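Local coordinates for angiopoietin-related protein 6 (Homo sapiens, PDB 6Y43), which is a secreted angiopoietin-like factor whose calcium-binding, fibrinogen-like C-terminal globe probably recognises partner molecules outside the cell, at residues Gln88-Gly93 and Met215-Leu220; Ala109-Asp114 and Val198-Phe203; Tyr125-Gly130 and Asp138-His143. All coordinates share one frame; numbering follows the deposited sequence.

Contact 1: residues Gln88-Gly93 and Met215-Leu220; sequences QLTSRG and MLIRPL
I217 presents one methyl, CD1, to two side chains at the end of helix 83-90. CG2 of T90 lies 4.0 Å from I217 CD1, the two side chains crossing at about a right angle, and CD1 of L89 stands 4.2 Å from the same I217 CD1. No hydrogen bond crosses between 88-93 and 215-220; the contact is small, wholly apolar and buried. The extended outer torsion of I217 (chi2 175°) carries CD1 outward, well clear of its own strand. This is the core of the fibrinogen C-terminal fold, where strand 212-219 runs antiparallel between strands 48-54 and 95-102 and the end of helix 83-90 meets the side chain that I217 projects from the sheet. Backbone bonds to T49 hold I217 in place, while its side chain also touches L97 and F116. On the helix side, T90 turns its polar branch away from the methyl contact: OG1 sits between backbone N and carbonyl carbon (chi1 63°) and bonds back to V86 O, with a weaker bond to L118 N. CG2 is thereby left for I217; T90 also touches F116. L89 packs in addition on L81. Just beyond, S91 is the first residue to leave helical geometry, and its OG bonds to Q88 O at 3.0 Å, approaching from above the carbonyl plane.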
ATOM      1  N   GLN A  88      -0.710   0.292 -13.783  1.00 12.74           N
ATOM      2  CA  GLN A  88       0.184   0.746 -14.839  1.00 15.10           C
ATOM      3  C   GLN A  88       1.642   0.515 -14.471  1.00 16.12           C
ATOM      4  O   GLN A  88       2.439   0.062 -15.306  1.00 17.55           O
ATOM      5  CB  GLN A  88      -0.072   2.226 -15.119  1.00 14.53           C
ATOM      6  CG  GLN A  88      -1.451   2.518 -15.675  1.00 15.51           C
ATOM      7  CD  GLN A  88      -1.611   2.002 -17.069  1.00 28.30           C
ATOM      8  OE1 GLN A  88      -0.697   2.117 -17.887  1.00 29.58           O
ATOM      9  NE2 GLN A  88      -2.779   1.420 -17.361  1.00 31.85           N
ATOM     10  N   LEU A  89       2.010   0.811 -13.229  1.00 11.70           N
ATOM     11  CA  LEU A  89       3.390   0.631 -12.801  1.00 13.91           C
ATOM     12  C   LEU A  89       3.783  -0.839 -12.769  1.00 17.56           C
ATOM     13  O   LEU A  89       4.901  -1.190 -13.149  1.00 20.99           O
ATOM     14  CB  LEU A  89       3.597   1.240 -11.419  1.00 13.46           C
ATOM     15  CG  LEU A  89       3.638   2.756 -11.362  1.00 13.82           C
ATOM     16  CD1 LEU A  89       3.658   3.170  -9.900  1.00 12.61           C
ATOM     17  CD2 LEU A  89       4.857   3.256 -12.119  1.00 20.07           C
ATOM     18  N   THR A  90       2.899  -1.715 -12.300  1.00 13.14           N
ATOM     19  CA  THR A  90       3.295  -3.097 -12.080  1.00 17.04           C
ATOM     20  C   THR A  90       3.015  -3.973 -13.290  1.00 19.24           C
ATOM     21  O   THR A  90       3.259  -5.182 -13.230  1.00 25.33           O
ATOM     22  CB  THR A  90       2.587  -3.667 -10.842  1.00 14.64           C
ATOM     23  OG1 THR A  90       1.171  -3.686 -11.038  1.00 17.53           O
ATOM     24  CG2 THR A  90       2.913  -2.832  -9.633  1.00 19.68           C
ATOM     25  N   SER A  91       2.473  -3.385 -14.362  1.00 21.82           N
ATOM     26  CA  SER A  91       2.275  -4.028 -15.655  1.00 29.84           C
ATOM     27  C   SER A  91       3.529  -4.014 -16.518  1.00 35.51           C
ATOM     28  O   SER A  91       3.471  -4.413 -17.686  1.00 41.47           O
ATOM     29  CB  SER A  91       1.142  -3.333 -16.421  1.00 26.08           C
ATOM     30  OG  SER A  91       1.623  -2.169 -17.082  1.00 30.53           O
ATOM     31  N   ARG A  92       4.654  -3.560 -15.970  1.00 36.08           N
ATOM     32  CA  ARG A  92       5.899  -3.423 -16.723  1.00 39.37           C
ATOM     33  C   ARG A  92       7.025  -3.929 -15.826  1.00 37.36           C
ATOM     34  O   ARG A  92       7.489  -3.211 -14.935  1.00 42.64           O
ATOM     35  CB  ARG A  92       6.126  -1.980 -17.151  1.00 37.88           C
ATOM     36  N   GLY A  93       7.458  -5.165 -16.060  1.00 40.12           N
ATOM     37  CA  GLY A  93       8.533  -5.750 -15.285  1.00 37.20           C
ATOM     38  C   GLY A  93       8.049  -6.288 -13.954  1.00 27.97           C
ATOM     39  O   GLY A  93       6.880  -6.190 -13.589  1.00 34.17           O
ATOM     40  N   MET A 215       2.805   0.946   2.214  1.00  7.10           N
ATOM     41  CA  MET A 215       3.052  -0.052   1.192  1.00  8.63           C
ATOM     42  C   MET A 215       3.905   0.600   0.118  1.00  7.89           C
ATOM     43  O   MET A 215       3.584   1.704  -0.348  1.00  8.70           O
ATOM     44  CB  MET A 215       1.749  -0.572   0.587  1.00  9.94           C
ATOM     45  CG  MET A 215       0.772  -1.078   1.630  1.00 10.21           C
ATOM     46  SD  MET A 215      -0.816  -1.630   0.950  1.00 10.83           S
ATOM     47  CE  MET A 215      -0.357  -3.132   0.071  1.00 14.06           C
ATOM     48  N   LEU A 216       5.010  -0.048  -0.246  1.00  8.76           N
ATOM     49  CA  LEU A 216       5.962   0.571  -1.168  1.00  9.27           C
ATOM     50  C   LEU A 216       6.383  -0.454  -2.214  1.00  8.96           C
ATOM     51  O   LEU A 216       6.422  -1.647  -1.939  1.00 10.01           O
ATOM     52  CB  LEU A 216       7.185   1.106  -0.418  1.00 11.91           C
ATOM     53  CG  LEU A 216       6.909   1.893   0.884  1.00 11.54           C
ATOM     54  CD1 LEU A 216       6.732   0.979   2.056  1.00 14.43           C
ATOM     55  CD2 LEU A 216       8.081   2.796   1.046  1.00 16.42           C
ATOM     56  N   ILE A 217       6.701   0.015  -3.424  1.00  7.90           N
ATOM     57  CA  ILE A 217       7.169  -0.888  -4.465  1.00 10.23           C
ATOM     58  C   ILE A 217       8.448  -0.368  -5.117  1.00 10.77           C
ATOM     59  O   ILE A 217       8.762   0.825  -5.097  1.00 10.67           O
ATOM     60  CB  ILE A 217       6.079  -1.136  -5.530  1.00 12.73           C
ATOM     61  CG1 ILE A 217       5.695   0.180  -6.202  1.00 13.88           C
ATOM     62  CG2 ILE A 217       4.900  -1.830  -4.893  1.00 12.03           C
ATOM     63  CD1 ILE A 217       4.712  -0.026  -7.358  1.00 12.89           C
ATOM     64  N   ARG A 218       9.197  -1.303  -5.700  1.00 11.64           N
ATOM     65  CA  ARG A 218      10.466  -1.056  -6.350  1.00 10.64           C
ATOM     66  C   ARG A 218      10.637  -2.120  -7.414  1.00 15.46           C
ATOM     67  O   ARG A 218      10.237  -3.274  -7.191  1.00 14.34           O
ATOM     68  CB  ARG A 218      11.604  -1.119  -5.329  1.00 15.47           C
ATOM     69  CG  ARG A 218      13.014  -0.857  -5.832  1.00 19.89           C
ATOM     70  CD  ARG A 218      13.955  -0.780  -4.632  1.00 18.35           C
ATOM     71  NE  ARG A 218      14.314  -2.085  -4.052  1.00 17.13           N
ATOM     72  CZ  ARG A 218      15.155  -2.224  -3.027  1.00 16.35           C
ATOM     73  NH1 ARG A 218      15.725  -1.162  -2.457  1.00 14.58           N
ATOM     74  NH2 ARG A 218      15.421  -3.429  -2.548  1.00 21.86           N
ATOM     75  N   PRO A 219      11.224  -1.788  -8.562  1.00 14.75           N
ATOM     76  CA  PRO A 219      11.518  -2.841  -9.542  1.00 17.41           C
ATOM     77  C   PRO A 219      12.362  -3.941  -8.915  1.00 16.55           C
ATOM     78  O   PRO A 219      13.244  -3.694  -8.083  1.00 14.23           O
ATOM     79  CB  PRO A 219      12.272  -2.098 -10.655  1.00 18.82           C
ATOM     80  CG  PRO A 219      11.896  -0.650 -10.483  1.00 19.88           C
ATOM     81  CD  PRO A 219      11.687  -0.461  -9.012  1.00 16.95           C
ATOM     82  N   LEU A 220      12.067  -5.170  -9.298  1.00 16.34           N
ATOM     83  CA  LEU A 220      12.777  -6.338  -8.796  1.00 18.94           C
ATOM     84  C   LEU A 220      13.722  -6.808  -9.884  1.00 19.98           C
ATOM     85  O   LEU A 220      13.286  -7.352 -10.899  1.00 23.59           O
ATOM     86  CB  LEU A 220      11.811  -7.452  -8.423  1.00 21.08           C
ATOM     87  CG  LEU A 220      12.410  -8.709  -7.811  1.00 24.05           C
ATOM     88  CD1 LEU A 220      13.299  -8.417  -6.634  1.00 26.41           C
ATOM     89  CD2 LEU A 220      11.248  -9.621  -7.427  1.00 27.99           C
TER

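Contact 2: residues Ala109-Asp114 and Val198-Phe203; sequences ARAHYD and VYWAEF
The F203 ring carries the methyl of A109 on one face. A109 CB stands 3.7 Å from the F203 ring centroid and 9° off the ring normal, a CH-pi contact so well centred that all six ring carbons lie at similar distances. The W200 indole is met differently: A111 CB and Y113 OH both come obliquely to its six-membered ring, and at its edge, in plane, lies the backbone N of F203. In the fibrinogen-like fold this joins strand 108-118 of the central antiparallel sheet to the long, irregular part of the chain that also carries the calcium site. A109, A111 and Y113, every second residue of the strand, supply the partners, Y113 by the end of its side chain; R110 and H112 turn to the other face, where both meet E44. The small alanine methyls let the aromatic rings come close, with A111 CB 3.7 Å from W200 CZ2. The indole NE1 bonds to G137 O, which would limit its rotation, and the W200 side chain also touches L101, S139 and S178. W200 and F203 are brought to the strand together by a type I turn spanning W200 to F203, closed by the bond from F203 N to W200 O at 2.9 Å. F203 holds CG anti to its own N (chi1 -178°), which swings the ring out of the turn and onto A109. Y113 OH, whose polar partner is D138, touches the indole as well, 3.7 Å from W200 CZ2 and 3.9 Å from W200 CH2.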
ATOM      1  N   ALA A 109       8.136  -3.126  12.000  1.00  8.88           N
ATOM      2  CA  ALA A 109       8.269  -4.426  11.360  1.00  9.60           C
ATOM      3  C   ALA A 109       8.084  -4.269   9.858  1.00 10.11           C
ATOM      4  O   ALA A 109       7.510  -3.283   9.376  1.00  9.28           O
ATOM      5  CB  ALA A 109       7.270  -5.433  11.944  1.00 13.60           C
ATOM      6  N   ARG A 110       8.591  -5.254   9.113  1.00  9.54           N
ATOM      7  CA  ARG A 110       8.588  -5.187   7.664  1.00  9.35           C
ATOM      8  C   ARG A 110       8.199  -6.519   7.049  1.00 10.34           C
ATOM      9  O   ARG A 110       8.597  -7.578   7.540  1.00 10.46           O
ATOM     10  CB  ARG A 110       9.974  -4.770   7.139  1.00 12.42           C
ATOM     11  CG  ARG A 110      10.549  -3.588   7.863  1.00 14.48           C
ATOM     12  CD  ARG A 110      11.889  -3.189   7.258  1.00 21.77           C
ATOM     13  NE  ARG A 110      12.551  -2.141   8.029  1.00 32.65           N
ATOM     14  CZ  ARG A 110      13.803  -1.751   7.821  1.00 33.06           C
ATOM     15  NH1 ARG A 110      14.517  -2.325   6.865  1.00 32.73           N
ATOM     16  NH2 ARG A 110      14.336  -0.790   8.564  1.00 38.42           N
ATOM     17  N   ALA A 111       7.456  -6.450   5.946  1.00  7.99           N
ATOM     18  CA  ALA A 111       7.131  -7.606   5.124  1.00  9.17           C
ATOM     19  C   ALA A 111       7.569  -7.313   3.694  1.00 12.56           C
ATOM     20  O   ALA A 111       7.461  -6.171   3.228  1.00 11.85           O
ATOM     21  CB  ALA A 111       5.647  -7.940   5.169  1.00 10.18           C
ATOM     22  N   HIS A 112       8.124  -8.326   3.029  1.00  9.78           N
ATOM     23  CA  HIS A 112       8.561  -8.229   1.648  1.00 10.78           C
ATOM     24  C   HIS A 112       7.898  -9.321   0.820  1.00 11.33           C
ATOM     25  O   HIS A 112       7.767 -10.461   1.283  1.00  9.77           O
ATOM     26  CB  HIS A 112      10.088  -8.394   1.503  1.00 11.51           C
ATOM     27  CG  HIS A 112      10.898  -7.552   2.429  1.00 14.69           C
ATOM     28  ND1 HIS A 112      11.033  -7.832   3.772  1.00 18.86           N
ATOM     29  CD2 HIS A 112      11.665  -6.460   2.194  1.00 16.52           C
ATOM     30  CE1 HIS A 112      11.821  -6.927   4.331  1.00 17.97           C
ATOM     31  NE2 HIS A 112      12.212  -6.081   3.397  1.00 17.22           N
ATOM     32  N   TYR A 113       7.499  -8.974  -0.404  1.00  9.00           N
ATOM     33  CA  TYR A 113       6.997  -9.935  -1.383  1.00 10.52           C
ATOM     34  C   TYR A 113       7.770  -9.760  -2.679  1.00 13.76           C
ATOM     35  O   TYR A 113       7.804  -8.664  -3.251  1.00 11.50           O
ATOM     36  CB  TYR A 113       5.492  -9.776  -1.613  1.00 10.84           C
ATOM     37  CG  TYR A 113       4.735  -9.969  -0.325  1.00  8.65           C
ATOM     38  CD1 TYR A 113       4.607  -8.928   0.575  1.00  8.96           C
ATOM     39  CD2 TYR A 113       4.223 -11.220   0.044  1.00  9.43           C
ATOM     40  CE1 TYR A 113       3.961  -9.109   1.785  1.00  7.61           C
ATOM     41  CE2 TYR A 113       3.570 -11.398   1.259  1.00  9.94           C
ATOM     42  CZ  TYR A 113       3.451 -10.351   2.125  1.00 10.21           C
ATOM     43  OH  TYR A 113       2.836 -10.531   3.352  1.00 11.35           O
ATOM     44  N   ASP A 114       8.422 -10.834  -3.118  1.00 13.15           N
ATOM     45  CA  ASP A 114       9.241 -10.816  -4.326  1.00 13.41           C
ATOM     46  C   ASP A 114       8.325 -11.088  -5.508  1.00 17.62           C
ATOM     47  O   ASP A 114       8.226 -12.192  -6.028  1.00 18.54           O
ATOM     48  CB  ASP A 114      10.368 -11.830  -4.224  1.00 16.56           C
ATOM     49  CG  ASP A 114      11.441 -11.405  -3.235  1.00 20.64           C
ATOM     50  OD1 ASP A 114      11.391 -10.268  -2.732  1.00 21.21           O
ATOM     51  OD2 ASP A 114      12.354 -12.205  -2.967  1.00 28.39           O
ATOM     52  N   VAL A 198      -6.315  -0.498  11.409  1.00  6.74           N
ATOM     53  CA  VAL A 198      -5.190  -0.674  10.503  1.00  7.39           C
ATOM     54  C   VAL A 198      -4.321  -1.790  11.063  1.00  7.63           C
ATOM     55  O   VAL A 198      -3.417  -1.539  11.872  1.00  8.23           O
ATOM     56  CB  VAL A 198      -4.385   0.628  10.356  1.00  7.11           C
ATOM     57  CG1 VAL A 198      -3.183   0.388   9.495  1.00  7.49           C
ATOM     58  CG2 VAL A 198      -5.247   1.773   9.815  1.00 10.25           C
ATOM     59  N   TYR A 199      -4.604  -3.036  10.667  1.00  7.55           N
ATOM     60  CA  TYR A 199      -4.010  -4.177  11.347  1.00  8.79           C
ATOM     61  C   TYR A 199      -3.277  -5.137  10.427  1.00  7.90           C
ATOM     62  O   TYR A 199      -3.440  -5.165   9.210  1.00  7.69           O
ATOM     63  CB  TYR A 199      -5.066  -4.936  12.169  1.00  8.75           C
ATOM     64  CG  TYR A 199      -6.084  -5.839  11.457  1.00  8.88           C
ATOM     65  CD1 TYR A 199      -5.714  -7.082  10.934  1.00  9.10           C
ATOM     66  CD2 TYR A 199      -7.420  -5.490  11.408  1.00  9.80           C
ATOM     67  CE1 TYR A 199      -6.671  -7.942  10.337  1.00  8.92           C
ATOM     68  CE2 TYR A 199      -8.377  -6.334  10.819  1.00  9.49           C
ATOM     69  CZ  TYR A 199      -7.994  -7.552  10.287  1.00  9.71           C
ATOM     70  OH  TYR A 199      -8.940  -8.404   9.736  1.00 14.56           O
ATOM     71  N   TRP A 200      -2.411  -5.906  11.078  1.00  7.84           N
ATOM     72  CA  TRP A 200      -1.564  -6.915  10.459  1.00  8.49           C
ATOM     73  C   TRP A 200      -1.584  -8.082  11.440  1.00  8.30           C
ATOM     74  O   TRP A 200      -1.121  -7.955  12.578  1.00  9.58           O
ATOM     75  CB  TRP A 200      -0.154  -6.369  10.240  1.00  9.31           C
ATOM     76  CG  TRP A 200       0.724  -7.157   9.339  1.00  7.99           C
ATOM     77  CD1 TRP A 200       1.639  -8.094   9.709  1.00  8.30           C
ATOM     78  CD2 TRP A 200       0.804  -7.062   7.904  1.00  6.25           C
ATOM     79  NE1 TRP A 200       2.282  -8.592   8.607  1.00  8.54           N
ATOM     80  CE2 TRP A 200       1.797  -7.980   7.485  1.00  7.66           C
ATOM     81  CE3 TRP A 200       0.136  -6.304   6.938  1.00  7.93           C
ATOM     82  CZ2 TRP A 200       2.134  -8.158   6.146  1.00  8.61           C
ATOM     83  CZ3 TRP A 200       0.470  -6.481   5.604  1.00  9.83           C
ATOM     84  CH2 TRP A 200       1.462  -7.407   5.219  1.00  7.77           C
ATOM     85  N   ALA A 201      -2.206  -9.190  11.043  1.00  8.20           N
ATOM     86  CA  ALA A 201      -2.490 -10.250  12.006  1.00 10.32           C
ATOM     87  C   ALA A 201      -1.246 -10.688  12.767  1.00  9.64           C
ATOM     88  O   ALA A 201      -1.305 -10.948  13.971  1.00 10.92           O
ATOM     89  CB  ALA A 201      -3.097 -11.459  11.301  1.00 10.85           C
ATOM     90  N   GLU A 202      -0.126 -10.841  12.074  1.00  8.63           N
ATOM     91  CA  GLU A 202       1.064 -11.391  12.697  1.00 10.48           C
ATOM     92  C   GLU A 202       1.952 -10.320  13.332  1.00 10.81           C
ATOM     93  O   GLU A 202       3.056 -10.642  13.805  1.00 13.23           O
ATOM     94  CB  GLU A 202       1.852 -12.207  11.663  1.00 12.47           C
ATOM     95  CG  GLU A 202       2.349 -13.528  12.237  1.00 19.42           C
ATOM     96  CD  GLU A 202       3.194 -14.328  11.267  1.00 14.16           C
ATOM     97  OE1 GLU A 202       2.665 -14.627  10.149  1.00 14.21           O
ATOM     98  OE2 GLU A 202       4.368 -14.645  11.657  1.00 13.19           O
ATOM     99  N   PHE A 203       1.502  -9.052  13.358  1.00  8.00           N
ATOM    100  CA  PHE A 203       2.227  -7.979  14.054  1.00  9.12           C
ATOM    101  C   PHE A 203       1.208  -7.135  14.809  1.00 10.30           C
ATOM    102  O   PHE A 203       0.669  -6.173  14.245  1.00  9.48           O
ATOM    103  CB  PHE A 203       3.047  -7.126  13.107  1.00  8.75           C
ATOM    104  CG  PHE A 203       3.839  -6.046  13.793  1.00  8.43           C
ATOM    105  CD1 PHE A 203       4.872  -6.365  14.666  1.00  9.23           C
ATOM    106  CD2 PHE A 203       3.570  -4.719  13.553  1.00  8.07           C
ATOM    107  CE1 PHE A 203       5.598  -5.360  15.281  1.00 11.37           C
ATOM    108  CE2 PHE A 203       4.308  -3.719  14.152  1.00  9.84           C
ATOM    109  CZ  PHE A 203       5.310  -4.038  15.026  1.00 10.29           C
TER

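Contact 3: residues Tyr125-Gly130 and Asp138-His143; sequences YRLRLG and DSLSWH
L129 sets its CD1 methyl on the branch point of L140, 3.9 Å from L140 CG, while L129 CD2 meets L140 CD2 at 4.0 Å; the two side chains cross at about a right angle, and both branches of the strand leucine press on the loop leucine. L127, two residues back on the same strand face, adds CD2, which is 4.1 Å from H143 CB and also near L140 CG. Its CG is anti to the backbone N (chi1 -179°), directing CD2 across to the short 3-10 segment 141-143.

Methyls also rest on backbone carbonyls. L129 CD1 is 3.5 Å from L140 O, and L127 CD2 lies equally close to H143 O. L140 O also receives H143 N at 2.9 Å, the i to i+3 bond that goes with the 3-10 segment.

Polar bonds surround the leucines. In one of two S141 conformers a water could link its OG to G130 O, and OG approaches D138 OD2; both links are doubtful. S141 N bonds weakly to D138 OD1. R128, on the other face of the strand, turns NH1 onto L127 O from above the carbonyl plane; its NE pairs with E119, and NH1 also with D145. H143 ND1 bonds to W171 O and NE2 to H177 N.

In the fibrinogen-like domain this joins strand 127-133 to the irregular chain that follows it. That strand pairs antiparallel with strand 108-118; L129 reaches Y113 and F116 there, L129 and L140 both touch L97 of strand 95-102, and Y125 packs on helix 83-90.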
ATOM      1  N   TYR A 125      -8.825  -5.720 -10.508  1.00 10.92           N
ATOM      2  CA  TYR A 125      -7.552  -5.398  -9.871  1.00  9.87           C
ATOM      3  C   TYR A 125      -7.130  -6.493  -8.890  1.00  8.90           C
ATOM      4  O   TYR A 125      -6.550  -6.230  -7.833  1.00  8.45           O
ATOM      5  CB  TYR A 125      -7.630  -4.040  -9.183  1.00  9.09           C
ATOM      6  CG  TYR A 125      -7.782  -2.852 -10.132  1.00  8.36           C
ATOM      7  CD1 TYR A 125      -6.753  -2.475 -10.980  1.00  9.83           C
ATOM      8  CD2 TYR A 125      -8.953  -2.120 -10.155  1.00 10.47           C
ATOM      9  CE1 TYR A 125      -6.883  -1.389 -11.833  1.00 10.87           C
ATOM     10  CE2 TYR A 125      -9.103  -1.020 -10.998  1.00 11.91           C
ATOM     11  CZ  TYR A 125      -8.054  -0.655 -11.821  1.00 12.22           C
ATOM     12  OH  TYR A 125      -8.191   0.418 -12.681  1.00 14.22           O
ATOM     13  N   ARG A 126      -7.365  -7.741  -9.289  1.00  8.44           N
ATOM     14  CA  ARG A 126      -6.940  -8.897  -8.517  1.00  8.21           C
ATOM     15  C   ARG A 126      -5.461  -8.800  -8.150  1.00 10.36           C
ATOM     16  O   ARG A 126      -4.619  -8.488  -8.986  1.00 10.18           O
ATOM     17  CB  ARG A 126      -7.184 -10.172  -9.330  1.00 10.51           C
ATOM     18  CG  ARG A 126      -8.603 -10.668  -9.322  1.00 17.58           C
ATOM     19  CD  ARG A 126      -8.766 -12.050 -10.011  1.00 15.65           C
ATOM     20  NE  ARG A 126     -10.185 -12.369  -9.951  1.00 18.68           N
ATOM     21  CZ  ARG A 126     -10.735 -13.125  -9.020  1.00 18.11           C
ATOM     22  NH1 ARG A 126      -9.977 -13.721  -8.096  1.00 16.59           N
ATOM     23  NH2 ARG A 126     -12.046 -13.318  -9.034  1.00 23.78           N
ATOM     24  N   LEU A 127      -5.162  -9.126  -6.903  1.00  9.64           N
ATOM     25  CA  LEU A 127      -3.802  -9.092  -6.387  1.00  8.24           C
ATOM     26  C   LEU A 127      -2.997 -10.319  -6.804  1.00 10.36           C
ATOM     27  O   LEU A 127      -3.515 -11.441  -6.814  1.00 10.87           O
ATOM     28  CB  LEU A 127      -3.836  -9.022  -4.866  1.00  7.93           C
ATOM     29  CG  LEU A 127      -2.533  -8.963  -4.063  1.00  9.06           C
ATOM     30  CD1 LEU A 127      -1.752  -7.679  -4.361  1.00 10.07           C
ATOM     31  CD2 LEU A 127      -2.887  -9.081  -2.600  1.00 10.81           C
ATOM     32  N   ARG A 128      -1.728 -10.088  -7.180  1.00  9.66           N
ATOM     33  CA  ARG A 128      -0.738 -11.159  -7.368  1.00 12.07           C
ATOM     34  C   ARG A 128       0.492 -10.817  -6.524  1.00 13.93           C
ATOM     35  O   ARG A 128       0.922  -9.692  -6.547  1.00 11.40           O
ATOM     36  CB  ARG A 128      -0.353 -11.276  -8.842  1.00 12.55           C
ATOM     37  CG  ARG A 128      -1.277 -12.079  -9.743  1.00 18.16           C
ATOM     38  CD  ARG A 128      -2.367 -11.152 -10.221  1.00 16.15           C
ATOM     39  NE  ARG A 128      -3.333 -11.797 -11.093  1.00 18.24           N
ATOM     40  CZ  ARG A 128      -4.323 -12.586 -10.683  1.00 18.08           C
ATOM     41  NH1 ARG A 128      -4.479 -12.842  -9.383  1.00 15.41           N
ATOM     42  NH2 ARG A 128      -5.163 -13.124 -11.566  1.00 15.45           N
ATOM     43  N   LEU A 129       1.053 -11.737  -5.757  1.00 12.45           N
ATOM     44  CA  LEU A 129       2.162 -11.437  -4.829  1.00 14.42           C
ATOM     45  C   LEU A 129       3.359 -12.274  -5.277  1.00 22.56           C
ATOM     46  O   LEU A 129       3.192 -13.161  -6.164  1.00 45.87           O
ATOM     47  CB  LEU A 129       1.694 -11.790  -3.436  1.00 12.81           C
ATOM     48  CG  LEU A 129       0.786 -10.759  -2.791  1.00 14.83           C
ATOM     49  CD1 LEU A 129       0.375 -11.247  -1.439  1.00 13.89           C
ATOM     50  CD2 LEU A 129       1.627  -9.456  -2.762  1.00 13.54           C
ATOM     51  N   GLY A 130       4.566 -12.078  -4.743  1.00 19.05           N
ATOM     52  CA  GLY A 130       5.444 -13.219  -4.826  1.00 17.02           C
ATOM     53  C   GLY A 130       5.872 -13.854  -3.529  1.00 14.80           C
ATOM     54  O   GLY A 130       5.197 -13.716  -2.480  1.00 15.23           O
ATOM     55  N   ASP A 138       3.599 -12.988   7.552  1.00  8.90           N
ATOM     56  CA  ASP A 138       3.006 -12.958   6.213  1.00 10.84           C
ATOM     57  C   ASP A 138       1.489 -12.833   6.328  1.00 11.83           C
ATOM     58  O   ASP A 138       0.734 -13.794   6.168  1.00 13.58           O
ATOM     59  CB  ASP A 138       3.408 -14.186   5.408  1.00 10.44           C
ATOM     60  CG  ASP A 138       2.915 -14.130   3.967  1.00 12.14           C
ATOM     61  OD1 ASP A 138       2.285 -13.114   3.571  1.00 13.37           O
ATOM     62  OD2 ASP A 138       3.167 -15.114   3.244  1.00 18.86           O
ATOM     63  N   SER A 139       1.033 -11.601   6.568  1.00 10.15           N
ATOM     64  CA  SER A 139      -0.385 -11.342   6.737  1.00  8.54           C
ATOM     65  C   SER A 139      -1.033 -10.741   5.487  1.00  8.52           C
ATOM     66  O   SER A 139      -2.172 -10.286   5.560  1.00 10.40           O
ATOM     67  CB  SER A 139      -0.620 -10.449   7.949  1.00 10.44           C
ATOM     68  OG  SER A 139      -0.206 -11.099   9.149  1.00 11.53           O
ATOM     69  N   LEU A 140      -0.353 -10.793   4.340  1.00  9.10           N
ATOM     70  CA  LEU A 140      -0.978 -10.478   3.064  1.00  9.20           C
ATOM     71  C   LEU A 140      -1.175 -11.691   2.154  1.00 10.74           C
ATOM     72  O   LEU A 140      -1.949 -11.607   1.204  1.00 11.18           O
ATOM     73  CB  LEU A 140      -0.158  -9.430   2.298  1.00 10.95           C
ATOM     74  CG  LEU A 140      -0.861  -8.621   1.218  1.00 12.40           C
ATOM     75  CD1 LEU A 140      -2.035  -7.775   1.674  1.00  9.37           C
ATOM     76  CD2 LEU A 140       0.202  -7.746   0.516  1.00 12.61           C
ATOM     77  N   SER A 141      -0.531 -12.820   2.425  1.00 10.33           N
ATOM     78  CA  SER A 141      -0.614 -13.934   1.488  0.55 13.19           C
ATOM     79  C   SER A 141      -2.033 -14.465   1.382  1.00 11.88           C
ATOM     80  O   SER A 141      -2.431 -14.940   0.317  1.00 11.26           O
ATOM     81  CB  SER A 141       0.357 -15.039   1.906  0.55 16.79           C
ATOM     82  OG  SER A 141       1.607 -14.845   1.264  0.55 18.65           O
ATOM     83  N   TRP A 142      -2.823 -14.362   2.463  1.00  9.50           N
ATOM     84  CA  TRP A 142      -4.210 -14.835   2.385  1.00  9.05           C
ATOM     85  C   TRP A 142      -5.037 -14.047   1.388  1.00 10.02           C
ATOM     86  O   TRP A 142      -6.134 -14.490   1.008  1.00 10.42           O
ATOM     87  CB  TRP A 142      -4.865 -14.738   3.747  1.00 10.40           C
ATOM     88  CG  TRP A 142      -5.983 -15.746   3.992  1.00  9.80           C
ATOM     89  CD1 TRP A 142      -5.977 -17.064   3.662  1.00 10.91           C
ATOM     90  CD2 TRP A 142      -7.219 -15.495   4.651  1.00 10.08           C
ATOM     91  NE1 TRP A 142      -7.159 -17.665   4.070  1.00  8.13           N
ATOM     92  CE2 TRP A 142      -7.930 -16.715   4.688  1.00  9.77           C
ATOM     93  CE3 TRP A 142      -7.812 -14.352   5.206  1.00 10.97           C
ATOM     94  CZ2 TRP A 142      -9.185 -16.814   5.240  1.00  8.32           C
ATOM     95  CZ3 TRP A 142      -9.075 -14.466   5.770  1.00 10.69           C
ATOM     96  CH2 TRP A 142      -9.744 -15.677   5.775  1.00  9.74           C
ATOM     97  N   HIS A 143      -4.548 -12.894   0.952  1.00  8.85           N
ATOM     98  CA  HIS A 143      -5.266 -12.038   0.031  1.00  7.74           C
ATOM     99  C   HIS A 143      -4.823 -12.222  -1.406  1.00  9.23           C
ATOM    100  O   HIS A 143      -5.378 -11.587  -2.307  1.00  9.10           O
ATOM    101  CB  HIS A 143      -5.063 -10.603   0.472  1.00  9.03           C
ATOM    102  CG  HIS A 143      -5.618 -10.354   1.832  1.00  7.58           C
ATOM    103  ND1 HIS A 143      -6.952 -10.091   2.038  1.00  9.91           N
ATOM    104  CD2 HIS A 143      -5.058 -10.432   3.060  1.00  9.26           C
ATOM    105  CE1 HIS A 143      -7.174  -9.937   3.332  1.00  7.57           C
ATOM    106  NE2 HIS A 143      -6.041 -10.138   3.976  1.00  8.86           N
TER
HETATM  107  O   HOH W   1       2.663 -15.137  -1.313  1.00 26.41           O

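How the contacts relate
All three contacts are buried and reach the same antiparallel sheet, but each has partly exposed members: L89 in contact 1, F203 in contact 2, L129 and S141 in contact 3. Contact 1 is purely aliphatic, a helix end against a central strand; contact 2 sets aromatic rings on alanine methyls; contact 3 packs leucines on a loop and has polar groups beside them. Contacts 2 and 3 are the more closely tied: their strands 108-118 and 127-133 are neighbours, and Y113 OH to D138 OD1 (2.7 Å) and E202 N to S139 OG (2.9 Å) are probable hydrogen bonds. Contact 1 meets contact 2 only by packing of L220 on D114, and does not touch contact 3. F116 touches both I217 and L127.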